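Side-chain contacts in Poly(A) RNA polymerase GLD2 (Rattus norvegicus, PDB 6LBK), which probably acts as a cytoplasmic poly(A) polymerase, adding AMP units to the 3' ends of selected mRNAs and a single nucleotide to certain microRNAs: residues D285-L288 and G289-Y293; Q238-P241 and E242-P246; T144-S147 and G148-R152. The protein carries 1 engineered substitution. All blocks are in the same frame, centred on the assembly; numbering follows the deposited sequence.

Interaction 1 of 3, residues D285-L288 and G289-Y293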
loop_
_atom_site.group_PDB
_atom_site.type_symbol
_atom_site.label_atom_id
_atom_site.label_comp_id
_atom_site.label_asym_id
_atom_site.label_seq_id
_atom_site.Cartn_x
_atom_site.Cartn_y
_atom_site.Cartn_z
ATOM N N ASP A 285 12.205 15.649 9.866
ATOM C CA ASP A 285 11.872 15.337 11.256
ATOM C C ASP A 285 10.966 14.115 11.344
ATOM O O ASP A 285 11.194 13.219 12.167
ATOM C CB ASP A 285 11.204 16.544 11.938
ATOM C CG ASP A 285 12.198 17.690 12.272
ATOM O OD1 ASP A 285 13.422 17.437 12.390
ATOM O OD2 ASP A 285 11.737 18.854 12.426
ATOM N N LEU A 286 9.962 14.035 10.466
ATOM C CA LEU A 286 9.016 12.919 10.518
ATOM C C LEU A 286 9.629 11.617 10.025
ATOM O O LEU A 286 9.342 10.557 10.578
ATOM C CB LEU A 286 7.767 13.259 9.719
ATOM C CG LEU A 286 6.915 14.319 10.401
ATOM C CD1 LEU A 286 5.982 14.942 9.364
ATOM C CD2 LEU A 286 6.146 13.688 11.559
ATOM N N LEU A 287 10.467 11.657 8.992
ATOM C CA LEU A 287 11.114 10.419 8.555
ATOM C C LEU A 287 12.064 9.891 9.633
ATOM O O LEU A 287 12.112 8.675 9.890
ATOM C CB LEU A 287 11.839 10.627 7.223
ATOM C CG LEU A 287 12.719 9.464 6.709
ATOM C CD1 LEU A 287 11.955 8.198 6.418
ATOM C CD2 LEU A 287 13.665 9.873 5.533
ATOM N N LEU A 288 12.839 10.783 10.271
ATOM C CA LEU A 288 13.653 10.358 11.408
ATOM C C LEU A 288 12.779 9.752 12.502
ATOM O O LEU A 288 13.068 8.655 12.997
ATOM C CB LEU A 288 14.475 11.532 11.947
ATOM C CG LEU A 288 15.985 11.479 11.742
ATOM C CD1 LEU A 288 16.668 12.588 12.520
ATOM C CD2 LEU A 288 16.514 10.149 12.161
ATOM N N GLY A 289 11.681 10.434 12.863
ATOM C CA GLY A 289 10.821 9.922 13.919
ATOM C C GLY A 289 10.190 8.585 13.567
ATOM O O GLY A 289 10.017 7.719 14.422
ATOM N N PHE A 290 9.832 8.394 12.303
ATOM C CA PHE A 290 9.229 7.123 11.919
ATOM C C PHE A 290 10.237 5.992 12.032
ATOM O O PHE A 290 9.885 4.891 12.455
ATOM C CB PHE A 290 8.637 7.203 10.510
ATOM C CG PHE A 290 8.357 5.870 9.905
ATOM C CD1 PHE A 290 7.157 5.231 10.122
ATOM C CD2 PHE A 290 9.316 5.245 9.121
ATOM C CE1 PHE A 290 6.916 4.007 9.551
ATOM C CE2 PHE A 290 9.092 4.030 8.561
ATOM C CZ PHE A 290 7.879 3.406 8.765
ATOM N N LEU A 291 11.483 6.225 11.611
ATOM C CA LEU A 291 12.496 5.187 11.794
ATOM C C LEU A 291 12.755 4.917 13.277
ATOM O O LEU A 291 12.856 3.752 13.695
ATOM C CB LEU A 291 13.774 5.568 11.057
ATOM C CG LEU A 291 13.700 5.597 9.521
ATOM C CD1 LEU A 291 14.979 6.226 8.976
ATOM C CD2 LEU A 291 13.500 4.179 8.907
ATOM N N LYS A 292 12.851 5.975 14.094
ATOM C CA LYS A 292 13.092 5.785 15.529
ATOM C C LYS A 292 11.943 5.037 16.201
ATOM O O LYS A 292 12.172 4.148 17.030
ATOM C CB LYS A 292 13.311 7.134 16.223
ATOM C CG LYS A 292 13.622 7.038 17.729
ATOM C CD LYS A 292 13.714 8.406 18.410
ATOM C CE LYS A 292 13.854 8.208 19.888
ATOM N NZ LYS A 292 14.612 9.338 20.567
ATOM N N TYR A 293 10.700 5.362 15.835
ATOM C CA TYR A 293 9.550 4.828 16.552
ATOM C C TYR A 293 9.516 3.320 16.474
ATOM O O TYR A 293 9.313 2.637 17.484
ATOM C CB TYR A 293 8.275 5.444 15.998
ATOM C CG TYR A 293 6.999 4.905 16.610
ATOM C CD1 TYR A 293 6.624 5.233 17.907
ATOM C CD2 TYR A 293 6.140 4.089 15.851
ATOM C CE1 TYR A 293 5.453 4.743 18.447
ATOM C CE2 TYR A 293 4.963 3.594 16.386
ATOM C CZ TYR A 293 4.615 3.912 17.673
ATOM O OH TYR A 293 3.429 3.400 18.178
#
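Leu291 sets CB and CG against the carbonyl oxygen of Leu287, one helical turn back, with Leu291 CG 3.5 Å from Leu287 O. The same oxygen accepts the backbone N-H of Leu291, Leu291 N to Leu287 O measuring 3.1 Å with an N-H...O angle of 167°. Beyond it the two leucines meet only loosely, Leu287 CD1 standing 4.4 Å from Leu291 CG. Much of their packing is with other helices: Leu287 rests on Leu203 and Ile207 of helix 200-213, and Leu291 reaches Trp210 and Trp358. Phe290 behaves differently. With CG anti to the backbone N (chi1 164°), its ring is carried away from the preceding turn, while Phe290 CB stays 3.4 Å from Leu286 O and Leu287 O lies at the ring edge near its plane. The ring then packs on Val233 and Tyr236 of helix 226-239. Farther along, Lys292 CB sits 3.6 Å from Leu288 O, and the rest of the lysine runs outward as an extended chain. Backbone bonds tie these turns together: Phe290 N reaches Leu286 O at 2.8 Å, and Gly289 and Lys292 bond to Asp285 and Leu288 in the same way. The i to i+4 pattern is that of an amphipathic alpha-helix, here helix 283-297 of the PAP-associated region, with one side buried against neighbouring helices and the other at the surface.

Interaction 2 of 3, residues Q238-P241 and E242-P246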
loop_
_atom_site.group_PDB
_atom_site.type_symbol
_atom_site.label_atom_id
_atom_site.label_comp_id
_atom_site.label_asym_id
_atom_site.label_seq_id
_atom_site.Cartn_x
_atom_site.Cartn_y
_atom_site.Cartn_z
ATOM N N GLN A 238 -0.731 8.741 13.121
ATOM C CA GLN A 238 -1.970 8.796 13.891
ATOM C C GLN A 238 -1.744 8.928 15.386
ATOM O O GLN A 238 -2.619 9.436 16.093
ATOM C CB GLN A 238 -2.809 7.551 13.616
ATOM C CG GLN A 238 -3.702 7.647 12.394
ATOM C CD GLN A 238 -4.421 6.342 12.122
ATOM O OE1 GLN A 238 -3.892 5.266 12.409
ATOM N NE2 GLN A 238 -5.642 6.427 11.592
ATOM N N THR A 239 -0.585 8.503 15.873
ATOM C CA THR A 239 -0.317 8.417 17.298
ATOM C C THR A 239 0.704 9.440 17.798
ATOM O O THR A 239 1.065 9.411 18.983
ATOM C CB THR A 239 0.122 6.990 17.606
ATOM O OG1 THR A 239 1.056 6.588 16.597
ATOM C CG2 THR A 239 -1.069 6.049 17.593
ATOM N N LEU A 240 1.105 10.400 16.962
ATOM C CA LEU A 240 1.998 11.457 17.411
ATOM C C LEU A 240 1.327 12.253 18.521
ATOM O O LEU A 240 0.095 12.300 18.598
ATOM C CB LEU A 240 2.406 12.383 16.260
ATOM C CG LEU A 240 3.430 11.803 15.263
ATOM C CD1 LEU A 240 3.680 12.704 14.030
ATOM C CD2 LEU A 240 4.738 11.478 15.975
ATOM N N PRO A 241 2.126 12.830 19.434
ATOM C CA PRO A 241 1.559 13.667 20.509
ATOM C C PRO A 241 0.540 14.697 20.047
ATOM O O PRO A 241 -0.528 14.823 20.654
ATOM C CB PRO A 241 2.814 14.332 21.082
ATOM C CG PRO A 241 3.890 13.335 20.845
ATOM C CD PRO A 241 3.598 12.733 19.528
ATOM N N GLU A 242 0.842 15.433 18.982
ATOM C CA GLU A 242 -0.126 16.291 18.308
ATOM C C GLU A 242 -0.357 15.675 16.936
ATOM O O GLU A 242 0.395 15.957 15.993
ATOM C CB GLU A 242 0.395 17.726 18.196
ATOM C CG GLU A 242 0.632 18.396 19.563
ATOM C CD GLU A 242 0.617 19.918 19.505
ATOM O OE1 GLU A 242 0.884 20.468 18.415
ATOM O OE2 GLU A 242 0.305 20.564 20.535
ATOM N N PRO A 243 -1.395 14.862 16.762
ATOM C CA PRO A 243 -1.403 13.901 15.650
ATOM C C PRO A 243 -1.581 14.570 14.298
ATOM O O PRO A 243 -2.246 15.599 14.167
ATOM C CB PRO A 243 -2.592 12.993 15.984
ATOM C CG PRO A 243 -3.498 13.868 16.787
ATOM C CD PRO A 243 -2.659 14.850 17.528
ATOM N N ILE A 244 -0.965 13.956 13.286
ATOM C CA ILE A 244 -1.070 14.403 11.899
ATOM C C ILE A 244 -2.245 13.772 11.138
ATOM O O ILE A 244 -2.743 14.374 10.170
ATOM C CB ILE A 244 0.265 14.104 11.177
ATOM C CG1 ILE A 244 1.348 15.085 11.576
ATOM C CG2 ILE A 244 0.126 14.027 9.660
ATOM C CD1 ILE A 244 2.673 14.760 10.939
ATOM N N LEU A 245 -2.759 12.627 11.591
ATOM C CA LEU A 245 -3.908 12.009 10.932
ATOM C C LEU A 245 -4.878 11.515 12.002
ATOM O O LEU A 245 -4.452 10.967 13.033
ATOM C CB LEU A 245 -3.513 10.848 9.991
ATOM C CG LEU A 245 -2.829 11.217 8.660
ATOM C CD1 LEU A 245 -2.532 9.987 7.801
ATOM C CD2 LEU A 245 -3.619 12.286 7.856
ATOM N N PRO A 246 -6.181 11.705 11.790
ATOM C CA PRO A 246 -7.166 11.166 12.725
ATOM C C PRO A 246 -7.494 9.749 12.336
ATOM O O PRO A 246 -6.709 9.117 11.618
ATOM C CB PRO A 246 -8.362 12.094 12.531
ATOM C CG PRO A 246 -8.305 12.404 11.071
ATOM C CD PRO A 246 -6.831 12.456 10.702
#
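The carboxamide of Gln238 is met at its edge by Pro246 O; within residues 238-246 nothing packs over either of its faces, though outside them the side chain touches Tyr193 and Ala310. Gln238 NE2 lies 2.9 Å from Pro246 O in a fairly straight bond (160° at the hydrogen), with the oxygen only 11° out of the amide plane; the donor stands tilted 29° from the carbonyl plane. The chain, extended beyond CG, passes alongside the neighbouring carbonyl too, Gln238 CG being 3.5 Å from Leu245 O. That oxygen also receives a CA-H...O contact, Gln238 CA to Leu245 O at 3.4 Å. Nearer the bend, Leu240 and Ile244 lie side by side, their CD1 atoms 3.8 Å apart, and both touch helix 283-297. Pro243 sets its CB 3.6 Å from Gln238 O. Gln238 NE2 bonds to Val307 O as well, so an alanine here would probably leave the carbonyls of both Pro246 and Val307 without this donor and the returning arm of the loop less firmly tied. Backbone bonds with Leu237 also hold Ile244 and Leu245; the amide adds a tie that Pro241, Pro243 and Pro246, lacking an N-H, cannot supply.

Interaction 3 of 3, residues T144-S147 and G148-R152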
loop_
_atom_site.group_PDB
_atom_site.type_symbol
_atom_site.label_atom_id
_atom_site.label_comp_id
_atom_site.label_asym_id
_atom_site.label_seq_id
_atom_site.Cartn_x
_atom_site.Cartn_y
_atom_site.Cartn_z
ATOM N N THR A 144 -4.449 -17.706 -24.574
ATOM C CA THR A 144 -4.868 -18.131 -25.910
ATOM C C THR A 144 -5.286 -16.952 -26.793
ATOM O O THR A 144 -4.743 -16.763 -27.888
ATOM C CB THR A 144 -6.010 -19.158 -25.821
ATOM O OG1 THR A 144 -7.182 -18.556 -25.260
ATOM C CG2 THR A 144 -5.607 -20.341 -24.960
ATOM N N ARG A 145 -6.248 -16.157 -26.337
ATOM C CA ARG A 145 -6.819 -15.139 -27.206
ATOM C C ARG A 145 -6.064 -13.817 -27.113
ATOM O O ARG A 145 -5.937 -13.109 -28.115
ATOM C CB ARG A 145 -8.314 -14.975 -26.897
ATOM C CG ARG A 145 -9.096 -16.287 -27.104
ATOM C CD ARG A 145 -9.203 -16.700 -28.584
ATOM N NE ARG A 145 -9.722 -18.068 -28.773
ATOM C CZ ARG A 145 -10.954 -18.386 -29.173
ATOM N NH1 ARG A 145 -11.833 -17.431 -29.454
ATOM N NH2 ARG A 145 -11.304 -19.665 -29.303
ATOM N N LEU A 146 -5.539 -13.467 -25.947
ATOM C CA LEU A 146 -5.017 -12.124 -25.732
ATOM C C LEU A 146 -3.508 -12.036 -25.882
ATOM O O LEU A 146 -2.931 -10.984 -25.595
ATOM C CB LEU A 146 -5.399 -11.630 -24.348
ATOM C CG LEU A 146 -6.862 -11.765 -23.994
ATOM C CD1 LEU A 146 -7.156 -10.824 -22.845
ATOM C CD2 LEU A 146 -7.746 -11.510 -25.225
ATOM N N SER A 147 -2.865 -13.099 -26.359
ATOM C CA SER A 147 -1.412 -13.145 -26.466
ATOM C C SER A 147 -0.809 -12.035 -27.324
ATOM O O SER A 147 0.411 -11.833 -27.261
ATOM C CB SER A 147 -0.996 -14.503 -27.022
ATOM O OG SER A 147 -1.392 -14.640 -28.375
ATOM N N GLY A 148 -1.612 -11.309 -28.111
ATOM C CA GLY A 148 -1.057 -10.260 -28.957
ATOM C C GLY A 148 -0.525 -9.056 -28.197
ATOM O O GLY A 148 0.394 -8.375 -28.669
ATOM N N TYR A 149 -1.080 -8.774 -27.018
ATOM C CA TYR A 149 -0.647 -7.598 -26.277
ATOM C C TYR A 149 -0.543 -7.863 -24.780
ATOM O O TYR A 149 -0.433 -6.910 -23.997
ATOM C CB TYR A 149 -1.604 -6.435 -26.534
ATOM C CG TYR A 149 -3.001 -6.671 -26.024
ATOM C CD1 TYR A 149 -3.921 -7.398 -26.758
ATOM C CD2 TYR A 149 -3.400 -6.150 -24.799
ATOM C CE1 TYR A 149 -5.199 -7.605 -26.290
ATOM C CE2 TYR A 149 -4.674 -6.347 -24.323
ATOM C CZ TYR A 149 -5.574 -7.067 -25.077
ATOM O OH TYR A 149 -6.844 -7.253 -24.594
ATOM N N ILE A 150 -0.585 -9.120 -24.358
ATOM C CA ILE A 150 -0.519 -9.495 -22.959
ATOM C C ILE A 150 0.592 -10.533 -22.829
ATOM O O ILE A 150 0.425 -11.683 -23.261
ATOM C CB ILE A 150 -1.864 -10.038 -22.468
ATOM C CG1 ILE A 150 -2.857 -8.896 -22.364
ATOM C CG2 ILE A 150 -1.749 -10.700 -21.123
ATOM C CD1 ILE A 150 -4.109 -9.306 -21.678
ATOM N N GLU A 151 1.730 -10.126 -22.253
ATOM C CA GLU A 151 2.932 -10.949 -22.194
ATOM C C GLU A 151 2.977 -11.783 -20.930
ATOM O O GLU A 151 2.615 -11.309 -19.846
ATOM C CB GLU A 151 4.208 -10.109 -22.261
ATOM C CG GLU A 151 4.725 -9.851 -23.652
ATOM C CD GLU A 151 6.114 -9.223 -23.656
ATOM O OE1 GLU A 151 6.695 -9.039 -22.557
ATOM O OE2 GLU A 151 6.628 -8.921 -24.757
ATOM N N ARG A 152 3.442 -13.023 -21.075
ATOM C CA ARG A 152 3.825 -13.915 -19.984
ATOM C C ARG A 152 2.810 -13.947 -18.821
ATOM O O ARG A 152 3.182 -13.650 -17.682
ATOM C CB ARG A 152 5.207 -13.523 -19.475
ATOM C CG ARG A 152 6.332 -13.720 -20.469
ATOM C CD ARG A 152 7.669 -13.351 -19.829
ATOM N NE ARG A 152 8.811 -13.731 -20.654
ATOM C CZ ARG A 152 10.084 -13.584 -20.289
ATOM N NH1 ARG A 152 10.389 -13.057 -19.109
ATOM N NH2 ARG A 152 11.055 -13.964 -21.104
#
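Leu146 O is gripped by two successive backbone N-H groups. Tyr149 N lies 3.2 Å from Leu146 O in a straight bond (165° at the hydrogen), approaching from 35° outside the carbonyl plane, while Ile150 N, also 3.2 Å from Leu146 O, makes a weak, strongly bent one. The first bond closes a beta turn with Ser147 and Gly148 at its corners, both with helical backbone angles. Apolar groups gather round the same oxygen: Ile150 CB is 3.4 Å from Leu146 O, and the tyrosine ring passes it obliquely. Tyr149 has CG between its backbone N and carbonyl carbon (chi1 65°), a setting that turns the ring back to lie alongside Leu146, with Tyr149 OH 4.0 Å from Leu146 CD1. That hydroxyl is hydrogen-bonded to Glu83 of helix 67-85, which fixes the far end of the ring. Ile150, the next residue, runs beside the leucine in the same direction, its CD1 3.6 Å from Leu146 CD1 and 3.8 Å from Leu146 CB. Leu80 lies against both Tyr149 and Ile150, so the cluster packs the turn between helix 128-144 and strand 150-156 onto helix 67-85. The chemistry implies a division of labour: one carbonyl satisfied by local N-H groups, partly screened by hydrocarbon, and a tyrosine whose ring packs against Leu146 and Leu80 while its hydroxyl bonds to the Glu83 carboxylate.

Along the chain, interaction 3 comes first, then interaction 2, then interaction 1, each closing before the next opens. Interaction 3 belongs to the central palm range, where a turn leads into strand 150-156 at the edge of the five-stranded sheet. Interactions 1 and 2 sit on the other side of the chain's centre, in the mainly helical part, their centres 13 Å apart; interaction 1 lies in the PAP-associated range. They touch directly: Leu286 of helix 283-297 packs against Leu240 and Ile244. Interaction 3 lies 45 and 47 Å from them, centre to centre. One contact thus joins a turn to the palm sheet, and the other two join a loop to a PAP-associated helix, all away from the probable catalytic metal site.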